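Side-chain contacts in phage-related protein (Bordetella bronchiseptica RB50, PDB 3BJQ), which probably serves as the major capsid protein of a phage or prophage, its copies assembling into the protein shell that encloses the viral DNA: residues D155-P158 with T159-V162; Y279-N282 with N283-S286; K136-A139 with D140-V143. All blocks are in the same frame, centred on the assembly; numbering follows the deposited sequence.

Contact 1 (D155-P158 with T159-V162); sequences DSDP and TKDV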
loop_
_atom_site.group_PDB
_atom_site.type_symbol
_atom_site.label_atom_id
_atom_site.label_comp_id
_atom_site.label_asym_id
_atom_site.label_seq_id
_atom_site.Cartn_x
_atom_site.Cartn_y
_atom_site.Cartn_z
ATOM N N ASP E 155 -8.028 36.482 56.149
ATOM C CA ASP E 155 -6.734 36.673 56.803
ATOM C C ASP E 155 -5.635 35.698 56.385
ATOM O O ASP E 155 -4.467 35.891 56.732
ATOM C CB ASP E 155 -6.899 36.561 58.322
ATOM C CG ASP E 155 -7.746 37.672 58.896
ATOM O OD1 ASP E 155 -7.981 38.668 58.186
ATOM O OD2 ASP E 155 -8.172 37.548 60.062
ATOM N N SER E 156 -6.011 34.647 55.663
ATOM C CA SER E 156 -5.066 33.631 55.213
ATOM C C SER E 156 -4.159 34.151 54.101
ATOM O O SER E 156 -4.389 35.223 53.541
ATOM C CB SER E 156 -5.807 32.389 54.745
ATOM O OG SER E 156 -6.700 32.697 53.692
ATOM N N ASP E 157 -3.115 33.392 53.794
ATOM C CA ASP E 157 -2.153 33.792 52.765
ATOM C C ASP E 157 -1.786 32.581 51.912
ATOM O O ASP E 157 -0.680 32.040 52.050
ATOM C CB ASP E 157 -0.901 34.396 53.417
ATOM C CG ASP E 157 -0.021 35.189 52.440
ATOM O OD1 ASP E 157 -0.179 35.098 51.204
ATOM O OD2 ASP E 157 0.856 35.927 52.926
ATOM N N PRO E 158 -2.714 32.152 51.027
ATOM C CA PRO E 158 -2.454 31.055 50.112
ATOM C C PRO E 158 -1.099 31.144 49.389
ATOM O O PRO E 158 -0.405 30.153 49.270
ATOM C CB PRO E 158 -3.603 31.174 49.091
ATOM C CG PRO E 158 -4.713 31.750 49.858
ATOM C CD PRO E 158 -4.072 32.694 50.850
ATOM N N THR E 159 -0.743 32.329 48.900
ATOM C CA THR E 159 0.520 32.503 48.187
ATOM C C THR E 159 1.715 32.105 49.043
ATOM O O THR E 159 2.611 31.410 48.590
ATOM C CB THR E 159 0.675 33.930 47.693
ATOM O OG1 THR E 159 -0.391 34.223 46.766
ATOM C CG2 THR E 159 2.032 34.140 47.038
ATOM N N LYS E 160 1.713 32.546 50.293
ATOM C CA LYS E 160 2.764 32.215 51.235
ATOM C C LYS E 160 2.817 30.712 51.538
ATOM O O LYS E 160 3.890 30.137 51.656
ATOM C CB LYS E 160 2.544 33.010 52.530
ATOM C CG LYS E 160 3.476 32.691 53.699
ATOM C CD LYS E 160 4.911 33.106 53.433
ATOM C CE LYS E 160 5.803 32.828 54.659
ATOM N NZ LYS E 160 5.427 33.652 55.852
ATOM N N ASP E 161 1.663 30.086 51.704
ATOM C CA ASP E 161 1.619 28.630 51.951
ATOM C C ASP E 161 2.214 27.850 50.777
ATOM O O ASP E 161 2.974 26.908 50.966
ATOM C CB ASP E 161 0.182 28.153 52.203
ATOM C CG ASP E 161 -0.454 28.789 53.436
ATOM O OD1 ASP E 161 0.254 29.076 54.410
ATOM O OD2 ASP E 161 -1.677 28.996 53.419
ATOM N N VAL E 162 1.857 28.270 49.570
ATOM C CA VAL E 162 2.325 27.656 48.348
ATOM C C VAL E 162 3.822 27.916 48.091
ATOM O O VAL E 162 4.537 26.999 47.665
ATOM C CB VAL E 162 1.456 28.089 47.158
ATOM C CG1 VAL E 162 2.054 27.591 45.847
ATOM C CG2 VAL E 162 0.027 27.537 47.345
HETATM O O HOH W 1 -2.873 30.414 55.196
HETATM O O HOH W 2 -2.053 35.216 49.116
#
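OD1 of D157 is gripped twice at the start of helix 158-173. The backbone N-H of K160 reaches it in a weak but fairly straight bond (K160 N to D157 OD1 3.3 Å, 158° at the hydrogen), and a water molecule donates to the same D157 OD1 from 2.8 Å. That water also accepts from T159 N, so one N-H of the first turn is met directly and a second through solvent. With CG anti to the backbone N of D157 (chi1 -164°), the carboxylate swings forward across the root of K160, whose CB lies 3.4 Å from D157 OD2. The lysine chain bends off elsewhere, and its ammonium makes no salt bridge here. This is a helix N-cap: a short acidic side chain occupies the last non-helical position, where it would probably also interact favourably with the helix dipole. P158 follows, a residue suited to a first turn because it has no N-H to satisfy; its ring packs on W151, H193 and W217. Regular helix bonding then takes over, D161 N donating to D157 O at 3.1 Å and V162 N to P158 O at 3.0 Å. D161 OD2 receives W151 NE1 and is also met by a second water, 2.6 Å from D161 OD2; that water accepts weakly from D157 N. T159 OG1 turns instead to W217 NE1 of helix 210-217.

Contact 2 (Y279-N282 with N283-S286); sequences YWDN and NAKS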
loop_
_atom_site.group_PDB
_atom_site.type_symbol
_atom_site.label_atom_id
_atom_site.label_comp_id
_atom_site.label_asym_id
_atom_site.label_seq_id
_atom_site.Cartn_x
_atom_site.Cartn_y
_atom_site.Cartn_z
ATOM N N TYR E 279 -17.497 -14.276 25.770
ATOM C CA TYR E 279 -18.186 -15.549 25.816
ATOM C C TYR E 279 -19.665 -15.264 26.047
ATOM O O TYR E 279 -20.030 -14.203 26.533
ATOM C CB TYR E 279 -17.603 -16.487 26.897
ATOM C CG TYR E 279 -17.809 -16.065 28.339
ATOM C CD1 TYR E 279 -18.965 -16.410 29.040
ATOM C CD2 TYR E 279 -16.824 -15.365 29.014
ATOM C CE1 TYR E 279 -19.146 -16.028 30.376
ATOM C CE2 TYR E 279 -16.984 -14.972 30.331
ATOM C CZ TYR E 279 -18.139 -15.298 31.015
ATOM O OH TYR E 279 -18.268 -14.884 32.332
ATOM N N TRP E 280 -20.512 -16.199 25.646
ATOM C CA TRP E 280 -21.951 -16.068 25.820
ATOM C C TRP E 280 -22.327 -16.629 27.157
ATOM O O TRP E 280 -22.024 -17.778 27.448
ATOM C CB TRP E 280 -22.701 -16.823 24.712
ATOM C CG TRP E 280 -24.190 -16.899 24.937
ATOM C CD1 TRP E 280 -24.922 -18.017 25.247
ATOM C CD2 TRP E 280 -25.118 -15.808 24.914
ATOM N NE1 TRP E 280 -26.246 -17.684 25.411
ATOM C CE2 TRP E 280 -26.397 -16.338 25.196
ATOM C CE3 TRP E 280 -24.996 -14.437 24.651
ATOM C CZ2 TRP E 280 -27.542 -15.540 25.253
ATOM C CZ3 TRP E 280 -26.142 -13.652 24.695
ATOM C CH2 TRP E 280 -27.391 -14.207 24.994
ATOM N N ASP E 281 -22.999 -15.825 27.968
ATOM C CA ASP E 281 -23.487 -16.279 29.245
ATOM C C ASP E 281 -24.993 -16.491 29.128
ATOM O O ASP E 281 -25.764 -15.531 29.104
ATOM C CB ASP E 281 -23.147 -15.241 30.311
ATOM C CG ASP E 281 -23.617 -15.650 31.679
ATOM O OD1 ASP E 281 -24.457 -16.556 31.761
ATOM O OD2 ASP E 281 -23.168 -15.059 32.678
ATOM N N ASN E 282 -25.406 -17.754 29.091
ATOM C CA ASN E 282 -26.796 -18.092 28.874
ATOM C C ASN E 282 -27.703 -17.739 30.050
ATOM O O ASN E 282 -28.888 -17.481 29.857
ATOM C CB ASN E 282 -26.904 -19.566 28.515
ATOM C CG ASN E 282 -28.214 -19.903 27.889
ATOM O OD1 ASN E 282 -28.508 -19.498 26.760
ATOM N ND2 ASN E 282 -29.024 -20.649 28.618
ATOM N N ASN E 283 -27.155 -17.725 31.263
ATOM C CA ASN E 283 -27.924 -17.329 32.446
ATOM C C ASN E 283 -28.262 -15.859 32.387
ATOM O O ASN E 283 -29.408 -15.461 32.564
ATOM C CB ASN E 283 -27.122 -17.557 33.739
ATOM C CG ASN E 283 -27.537 -18.803 34.493
ATOM O OD1 ASN E 283 -28.173 -19.715 33.958
ATOM N ND2 ASN E 283 -27.159 -18.846 35.756
ATOM N N ALA E 284 -27.232 -15.054 32.142
ATOM C CA ALA E 284 -27.371 -13.602 32.056
ATOM C C ALA E 284 -27.895 -13.124 30.703
ATOM O O ALA E 284 -28.164 -11.920 30.546
ATOM C CB ALA E 284 -26.013 -12.941 32.342
ATOM N N LYS E 285 -28.006 -14.043 29.732
ATOM C CA LYS E 285 -28.434 -13.707 28.367
ATOM C C LYS E 285 -27.648 -12.499 27.866
ATOM O O LYS E 285 -28.197 -11.508 27.383
ATOM C CB LYS E 285 -29.952 -13.484 28.326
ATOM C CG LYS E 285 -30.743 -14.797 28.596
ATOM C CD LYS E 285 -30.770 -15.669 27.347
ATOM C CE LYS E 285 -31.176 -17.139 27.598
ATOM N NZ LYS E 285 -31.976 -17.307 28.811
ATOM N N SER E 286 -26.336 -12.610 28.011
ATOM C CA SER E 286 -25.414 -11.558 27.703
ATOM C C SER E 286 -24.094 -12.119 27.181
ATOM O O SER E 286 -23.714 -13.243 27.517
ATOM C CB SER E 286 -25.103 -10.759 28.976
ATOM O OG SER E 286 -26.205 -9.993 29.416
#
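D281 and S286 are joined by two backbone hydrogen bonds, the shorter running from D281 N to S286 O at 2.7 Å and nearly straight (167°), the longer from S286 N to D281 O. Packing is close where the two strands meet. The W280 ring lies across the returning chain, with S286 N over one face, 3.5 Å from W280 CZ3, while W280 CH2 comes within 3.4 Å of K285 C; a broad flat ring suits a place where it must cover bare backbone. On the other side of the strand from the W280 ring, the D281 carboxylate folds in with CG anti to the backbone N (chi1 -180°). OD1 of D281 takes A284 N from above the carboxylate plane at 3.2 Å and, weakly, N283 N, so an acidic residue steadies the loop; its OD2 forms a salt bridge to R70 of a neighbouring subunit. S286 OG ties back to A284 O.

The outer side is looser. N282 and N283 are exposed, as polar residues at a loop tip can be. The K285 chain runs alongside N282, and its NZ makes just a weak bond to N282 O at 3.3 Å. One firmer link fixes N282: W280 NE1 donates in the ring plane to a lone pair of N282 OD1, 3.2 Å away. K285 adopts a left-handed conformation (phi 48°), which lets it and S286 both face D281 in the G1 beta bulge that closes this antiparallel hairpin.

Contact 3 (K136-A139 with D140-V143); sequences KYNA and DHKV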
loop_
_atom_site.group_PDB
_atom_site.type_symbol
_atom_site.label_atom_id
_atom_site.label_comp_id
_atom_site.label_asym_id
_atom_site.label_seq_id
_atom_site.Cartn_x
_atom_site.Cartn_y
_atom_site.Cartn_z
ATOM N N LYS E 136 2.439 10.024 55.713
ATOM C CA LYS E 136 3.446 9.659 54.715
ATOM C C LYS E 136 4.466 10.759 54.533
ATOM O O LYS E 136 5.408 10.600 53.773
ATOM C CB LYS E 136 2.788 9.399 53.362
ATOM C CG LYS E 136 1.514 8.554 53.447
ATOM C CD LYS E 136 1.791 7.099 53.475
ATOM C CE LYS E 136 1.671 6.474 52.105
ATOM N NZ LYS E 136 2.136 5.056 52.220
ATOM N N TYR E 137 4.287 11.884 55.214
ATOM C CA TYR E 137 5.179 13.019 55.036
ATOM C C TYR E 137 5.925 13.317 56.314
ATOM O O TYR E 137 5.400 13.090 57.401
ATOM C CB TYR E 137 4.353 14.234 54.635
ATOM C CG TYR E 137 3.615 14.042 53.340
ATOM C CD1 TYR E 137 4.226 14.341 52.121
ATOM C CD2 TYR E 137 2.326 13.526 53.323
ATOM C CE1 TYR E 137 3.572 14.151 50.935
ATOM C CE2 TYR E 137 1.654 13.333 52.128
ATOM C CZ TYR E 137 2.285 13.655 50.938
ATOM O OH TYR E 137 1.645 13.483 49.741
ATOM N N ASN E 138 7.139 13.850 56.177
ATOM C CA ASN E 138 7.873 14.357 57.331
ATOM C C ASN E 138 7.350 15.771 57.627
ATOM O O ASN E 138 6.684 16.355 56.788
ATOM C CB ASN E 138 9.399 14.232 57.130
ATOM C CG ASN E 138 9.985 15.287 56.227
ATOM O OD1 ASN E 138 9.405 16.347 56.026
ATOM N ND2 ASN E 138 11.179 15.007 55.697
ATOM N N ALA E 139 7.629 16.291 58.822
ATOM C CA ALA E 139 7.067 17.553 59.304
ATOM C C ALA E 139 7.399 18.746 58.424
ATOM O O ALA E 139 6.604 19.680 58.372
ATOM C CB ALA E 139 7.519 17.823 60.768
ATOM N N ASP E 140 8.548 18.730 57.742
ATOM C CA ASP E 140 8.908 19.819 56.827
ATOM C C ASP E 140 8.154 19.756 55.491
ATOM O O ASP E 140 8.255 20.684 54.684
ATOM C CB ASP E 140 10.419 19.815 56.540
ATOM C CG ASP E 140 11.267 20.166 57.765
ATOM O OD1 ASP E 140 10.741 20.243 58.900
ATOM O OD2 ASP E 140 12.488 20.368 57.581
ATOM N N HIS E 141 7.423 18.668 55.256
ATOM C CA HIS E 141 6.675 18.451 53.994
ATOM C C HIS E 141 5.165 18.425 54.160
ATOM O O HIS E 141 4.444 17.933 53.293
ATOM C CB HIS E 141 7.190 17.187 53.294
ATOM C CG HIS E 141 8.473 17.422 52.570
ATOM N ND1 HIS E 141 8.549 17.482 51.197
ATOM C CD2 HIS E 141 9.705 17.735 53.027
ATOM C CE1 HIS E 141 9.785 17.776 50.839
ATOM N NE2 HIS E 141 10.506 17.939 51.929
ATOM N N LYS E 142 4.675 19.014 55.252
ATOM C CA LYS E 142 3.239 19.137 55.448
ATOM C C LYS E 142 2.899 20.255 56.414
ATOM O O LYS E 142 3.740 20.645 57.244
ATOM C CB LYS E 142 2.655 17.823 55.946
ATOM C CG LYS E 142 3.300 17.323 57.220
ATOM C CD LYS E 142 2.568 16.089 57.791
ATOM C CE LYS E 142 3.353 15.524 58.957
ATOM N NZ LYS E 142 2.939 14.159 59.331
ATOM N N VAL E 143 1.671 20.772 56.279
ATOM C CA VAL E 143 1.103 21.731 57.214
ATOM C C VAL E 143 -0.382 21.415 57.343
ATOM O O VAL E 143 -0.966 20.756 56.483
ATOM C CB VAL E 143 1.333 23.194 56.743
ATOM C CG1 VAL E 143 0.369 23.574 55.641
ATOM C CG2 VAL E 143 1.213 24.151 57.899
#
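D140 N lies 3.1 Å from N138 OD1. The N138 amide curls back over the turn because CG of N138 sits between its backbone N and carbonyl carbon (chi1 77°), a posture that makes asparagine apt at the first position of a tight turn. H141 closes the turn: its N donates to N138 O at 2.9 Å, giving a type I beta turn with A139 and D140 at the corners. The same histidine brings its ring edge to the amide, CD2 of H141 lying 3.3 Å from N138 OD1, near the ring plane, with the two planes 72° apart. Both ring nitrogens are engaged elsewhere, ND1 by G305 O and NE2 by S172 OG, so a buried histidine is satisfied at each end. H141 O approaches Y137 obliquely, 3.8 Å from its CD1. K142 then sends a chain extended beyond CG back beside the turn, its CG 3.5 Å from N138 O and its CD 4.1 Å from Y137 CB, long enough for NZ to reach the loop carbonyls, bonding P134 O and, weakly, Y137 O. Strand 142-144 runs parallel to strand 305-309 in its sheet: backbone hydrogen bonds join H141, just before the strand, and V143 to L307, and V143 packs on Y306 and I308. Y137 OH reaches A131 O at the end of helix 105-131, and H141 touches helix 158-173 through S172.

How the contacts relate
From the N terminus, contact 3 comes first: it closes the turn that leads from helix 105-131 into strand 142-144, an outermost strand, within this chain, of the six-stranded sheet. Contact 1 follows, where the loop after that strand starts helix 158-173. Their centres are about 17 Å apart and their nearest atoms about 6 Å, without touching; both lie in the stretch matching the phage major capsid protein E family. Contact 2 comes last, turning strand 274-281 into strand 286-299 of another sheet, its centre about 58 Å from that of contact 1 and on the opposite side of the chain's centre. The three stand in series, none nesting or crossing; contact 2 alone meets neighbouring subunits.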